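Local coordinates for Exo-beta-1,4-mannosidase (Rhizomucor miehei, PDB 4LYP), which probably hydrolyses terminal beta-1,4-linked mannose residues as a secreted fungal exo-mannosidase of glycoside hydrolase family 5, with transglycosylation activity as well, at residues E313-H316 and D317-S321; T359-S362 and H363-E366. One frame throughout, in Å; residues are numbered along the deposited sequence.

Contact 1. Residues E313-H316 and D317-S321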
loop_
_atom_site.group_PDB
_atom_site.type_symbol
_atom_site.label_atom_id
_atom_site.label_comp_id
_atom_site.label_asym_id
_atom_site.label_seq_id
_atom_site.Cartn_x
_atom_site.Cartn_y
_atom_site.Cartn_z
ATOM N N GLU A 313 13.595 -6.543 17.690
ATOM C CA GLU A 313 14.573 -7.507 17.159
ATOM C C GLU A 313 14.021 -8.196 15.924
ATOM O O GLU A 313 14.770 -8.438 14.950
ATOM C CB GLU A 313 14.803 -8.528 18.241
ATOM C CG GLU A 313 15.561 -7.892 19.423
ATOM C CD GLU A 313 15.578 -8.733 20.649
ATOM O OE1 GLU A 313 15.157 -9.882 20.636
ATOM O OE2 GLU A 313 16.130 -8.227 21.650
ATOM N N TYR A 314 12.713 -8.491 15.886
ATOM C CA TYR A 314 12.106 -9.112 14.715
ATOM C C TYR A 314 12.252 -8.181 13.511
ATOM O O TYR A 314 12.660 -8.607 12.441
ATOM C CB TYR A 314 10.645 -9.447 14.966
ATOM C CG TYR A 314 10.047 -10.169 13.787
ATOM C CD1 TYR A 314 9.503 -9.466 12.699
ATOM C CD2 TYR A 314 10.055 -11.560 13.746
ATOM C CE1 TYR A 314 9.024 -10.097 11.582
ATOM C CE2 TYR A 314 9.527 -12.214 12.636
ATOM C CZ TYR A 314 9.032 -11.431 11.535
ATOM O OH TYR A 314 8.575 -12.088 10.431
ATOM N N MET A 315 11.911 -6.914 13.673
ATOM C CA MET A 315 12.040 -5.911 12.596
ATOM C C MET A 315 13.486 -5.848 12.136
ATOM O O MET A 315 13.752 -5.811 10.937
ATOM C CB MET A 315 11.532 -4.564 13.083
ATOM C CG MET A 315 11.908 -3.409 12.142
ATOM S SD MET A 315 11.103 -3.524 10.473
ATOM C CE MET A 315 9.471 -2.832 10.837
ATOM N N HIS A 316 14.441 -5.796 13.055
ATOM C CA HIS A 316 15.812 -5.747 12.650
ATOM C C HIS A 316 16.205 -6.927 11.755
ATOM O O HIS A 316 16.856 -6.738 10.703
ATOM C CB HIS A 316 16.699 -5.776 13.929
ATOM C CG HIS A 316 18.136 -5.806 13.629
ATOM N ND1 HIS A 316 18.822 -6.963 13.409
ATOM C CD2 HIS A 316 19.012 -4.767 13.454
ATOM C CE1 HIS A 316 20.126 -6.665 13.167
ATOM N NE2 HIS A 316 20.233 -5.316 13.140
ATOM N N ASP A 317 15.841 -8.136 12.206
ATOM C CA ASP A 317 16.234 -9.322 11.443
ATOM C C ASP A 317 15.455 -9.399 10.126
ATOM O O ASP A 317 15.998 -9.936 9.164
ATOM C CB ASP A 317 16.005 -10.605 12.299
ATOM C CG ASP A 317 16.914 -10.683 13.540
ATOM O OD1 ASP A 317 17.802 -9.856 13.670
ATOM O OD2 ASP A 317 16.610 -11.551 14.354
ATOM N N PHE A 318 14.223 -8.909 10.076
ATOM C CA PHE A 318 13.392 -8.903 8.873
ATOM C C PHE A 318 14.038 -7.994 7.819
ATOM O O PHE A 318 14.195 -8.356 6.672
ATOM C CB PHE A 318 12.020 -8.396 9.280
ATOM C CG PHE A 318 10.997 -8.479 8.175
ATOM C CD1 PHE A 318 10.280 -9.641 7.967
ATOM C CD2 PHE A 318 10.717 -7.374 7.397
ATOM C CE1 PHE A 318 9.283 -9.728 6.985
ATOM C CE2 PHE A 318 9.736 -7.464 6.423
ATOM C CZ PHE A 318 9.031 -8.623 6.202
ATOM N N LEU A 319 14.479 -6.793 8.223
ATOM C CA LEU A 319 15.118 -5.896 7.267
ATOM C C LEU A 319 16.409 -6.503 6.738
ATOM O O LEU A 319 16.681 -6.436 5.526
ATOM C CB LEU A 319 15.403 -4.520 7.938
ATOM C CG LEU A 319 14.158 -3.699 8.166
ATOM C CD1 LEU A 319 14.546 -2.458 9.020
ATOM C CD2 LEU A 319 13.563 -3.193 6.880
ATOM N N GLU A 320 17.236 -7.092 7.640
ATOM C CA GLU A 320 18.506 -7.689 7.236
ATOM C C GLU A 320 18.277 -8.801 6.210
ATOM O O GLU A 320 18.927 -8.904 5.165
ATOM C CB GLU A 320 19.144 -8.295 8.509
ATOM C CG GLU A 320 19.531 -9.763 8.479
ATOM C CD GLU A 320 19.262 -10.565 9.805
ATOM O OE1 GLU A 320 19.950 -10.253 10.909
ATOM O OE2 GLU A 320 18.389 -11.554 9.672
ATOM N N SER A 321 17.382 -9.735 6.561
ATOM C CA SER A 321 17.184 -10.939 5.737
ATOM C C SER A 321 16.563 -10.566 4.401
ATOM O O SER A 321 16.971 -11.047 3.332
ATOM C CB SER A 321 16.427 -12.001 6.482
ATOM O OG SER A 321 15.133 -11.514 6.866
#

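Contact 2. Residues T359-S362 and H363-E366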
loop_
_atom_site.group_PDB
_atom_site.type_symbol
_atom_site.label_atom_id
_atom_site.label_comp_id
_atom_site.label_asym_id
_atom_site.label_seq_id
_atom_site.Cartn_x
_atom_site.Cartn_y
_atom_site.Cartn_z
ATOM N N THR A 359 -4.772 8.070 23.110
ATOM C CA THR A 359 -3.809 7.099 23.673
ATOM C C THR A 359 -2.456 7.363 23.088
ATOM O O THR A 359 -2.308 7.532 21.884
ATOM C CB THR A 359 -4.323 5.679 23.398
ATOM O OG1 THR A 359 -5.534 5.567 24.134
ATOM C CG2 THR A 359 -3.318 4.647 23.807
ATOM N N PRO A 360 -1.394 7.388 23.929
ATOM C CA PRO A 360 -0.062 7.612 23.389
ATOM C C PRO A 360 0.449 6.480 22.493
ATOM O O PRO A 360 -0.096 5.379 22.489
ATOM C CB PRO A 360 0.844 7.686 24.636
ATOM C CG PRO A 360 -0.088 7.998 25.753
ATOM C CD PRO A 360 -1.377 7.324 25.410
ATOM N N THR A 361 1.547 6.796 21.794
ATOM C CA THR A 361 2.169 5.904 20.846
ATOM C C THR A 361 3.636 5.718 21.195
ATOM O O THR A 361 4.498 5.687 20.324
ATOM C CB THR A 361 1.980 6.403 19.406
ATOM O OG1 THR A 361 2.527 7.727 19.269
ATOM C CG2 THR A 361 0.530 6.436 18.986
ATOM N N SER A 362 3.965 5.550 22.493
ATOM C CA SER A 362 5.399 5.438 22.798
ATOM C C SER A 362 6.054 4.182 22.236
ATOM O O SER A 362 7.170 4.260 21.765
ATOM C CB SER A 362 5.643 5.557 24.280
ATOM O OG SER A 362 5.074 4.474 25.027
ATOM N N HIS A 363 5.356 3.032 22.242
ATOM C CA HIS A 363 5.981 1.851 21.639
ATOM C C HIS A 363 6.149 2.025 20.157
ATOM O O HIS A 363 7.211 1.769 19.594
ATOM C CB HIS A 363 5.147 0.601 21.921
ATOM C CG HIS A 363 5.330 0.037 23.278
ATOM N ND1 HIS A 363 4.943 -1.237 23.628
ATOM C CD2 HIS A 363 5.934 0.571 24.417
ATOM C CE1 HIS A 363 5.275 -1.470 24.882
ATOM N NE2 HIS A 363 5.826 -0.385 25.394
ATOM N N LYS A 364 5.038 2.441 19.483
ATOM C CA LYS A 364 5.071 2.674 18.045
ATOM C C LYS A 364 6.178 3.630 17.638
ATOM O O LYS A 364 6.868 3.448 16.631
ATOM C CB LYS A 364 3.713 3.233 17.631
ATOM C CG LYS A 364 3.574 3.612 16.162
ATOM C CD LYS A 364 2.226 4.322 15.963
ATOM C CE LYS A 364 1.814 4.391 14.514
ATOM N NZ LYS A 364 0.425 4.979 14.390
ATOM N N ASP A 365 6.336 4.735 18.393
ATOM C CA ASP A 365 7.344 5.758 18.019
ATOM C C ASP A 365 8.707 5.151 18.092
ATOM O O ASP A 365 9.529 5.418 17.183
ATOM C CB ASP A 365 7.232 6.921 18.973
ATOM C CG ASP A 365 5.987 7.780 18.729
ATOM O OD1 ASP A 365 5.180 7.453 17.882
ATOM O OD2 ASP A 365 5.915 8.789 19.441
ATOM N N GLU A 366 9.036 4.368 19.114
ATOM C CA GLU A 366 10.336 3.767 19.210
ATOM C C GLU A 366 10.539 2.708 18.081
ATOM O O GLU A 366 11.595 2.646 17.462
ATOM C CB GLU A 366 10.517 3.087 20.563
ATOM C CG GLU A 366 11.780 2.294 20.663
ATOM C CD GLU A 366 11.972 1.586 22.007
ATOM O OE1 GLU A 366 11.594 2.201 23.053
ATOM O OE2 GLU A 366 12.563 0.488 22.022
HETATM O O HOH W 1 8.961 2.407 24.108
#

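Contact 1. Residues E313-H316 and D317-S321
His-316 donates from ND1 to OD1 of its chain neighbour Asp-317 over 3.1 Å, the one hydrogen bond between side chains that joins 313-316 to 317-321. It is nearly straight, with 172° at the hydrogen, and OD1 lies in the imidazole plane at the ring edge while the carboxylate plane is turned 72° from the ring. CG of His-316 stands anti to its backbone N and that of Asp-317 beside its own, which brings the two polar ends together on the exposed side of the helix.

The backbone bonds are those of a regular alpha-helix, four i to i+4 pairs running from Asp-317 N to Glu-313 O through Glu-320 N to His-316 O; the first of them spans 3.0 Å between Asp-317 N and Glu-313 O. One turn on, the hydroxyl of Ser-321 adds a second donor to Asp-317 O, OG to O 2.9 Å, arriving from the face of that carbonyl opposite to the one used by Ser-321 N.

Apolar contacts occupy the inward side. Tyr-314 CE1 comes within 3.9 Å of Phe-318 CD1; the ring planes differ by 26°, but with centroids 5.9 Å apart they are slid so far that overlap is slight. The bent chain of Met-315 sets SD 3.8 Å from Leu-319 CG.

These residues belong to helix 308-329 on the outside of the TIM barrel. Tyr-314, Met-315 and Phe-318 lie against strand 288-292, and Met-315 and Leu-319 also reach strand 333-338 and helix 362-380, where Gln-374 NE2 is hydrogen-bonded to His-316 O.

Contact 2. Residues T359-S362 and H363-E366
Thr-361 and Asp-365 meet twice at the N-terminus of helix 362-380, where Thr-361 occupies the N-cap position without a capping bond from its side chain. Asp-365 N donates to Thr-361 O across 2.8 Å, with 157° at the hydrogen, closing the first turn. The side chains meet as well: Thr-361 OG1 lies 3.0 Å from Asp-365 OD1, an interaction left tentative because the same hydroxyl could donate elsewhere. Chi1 of 58° places OG1 between the backbone N and the carbonyl carbon, facing the carboxylate.

The next turn is made by Glu-366 N and Ser-362 O at 3.2 Å, with 164° at the hydrogen. A water hydrogen-bonded to Glu-366 OE1 at 2.8 Å also makes a weak, long bond to this carbonyl. Both acidic side chains have further partners: Thr-428, just before the C-terminal helix 429-448, is hydrogen-bonded to Asp-365 OD2 and Thr-429, the first residue of that helix, to OD1, while Glu-366 OE2 forms a salt bridge with Lys-370. Asp-343, in the loop that precedes the helix, accepts the backbone N-H of His-363 at OD1, and a carboxylate beside a helix N-terminus would be expected to interact favourably with the helix dipole.

Packing lies farther out. His-363 ND1 is hydrogen-bonded to the Tyr-300 hydroxyl, and the extended chain of Lys-364 carries NZ to the carbonyl of Tyr-421. Lys-364 lies alongside Thr-361, the two side chains pointing the same way and their CB atoms 4.0 Å apart. Along that path the aliphatic part of the lysine rests on the threonine methyl, with Lys-364 CD 4.1 Å from Thr-361 CG2.

How the contacts relate
Contact 1 lies within helix 308-329 and contact 2 at the beginning of helix 362-380, later in the chain; their centres are about 20 Å apart and their nearest atoms about 8 Å, without touching. Both are partly buried, but they divide differently. Contact 1 has a buried apolar side packed on barrel strands and an exposed polar one, whereas contact 2 has no exposed residue among those that touch, and its polar groups find partners in surrounding loops and helices. The two helices pack on each other, and contact 2 takes part through His-363 and Glu-366, which touch Leu-308 of helix 308-329.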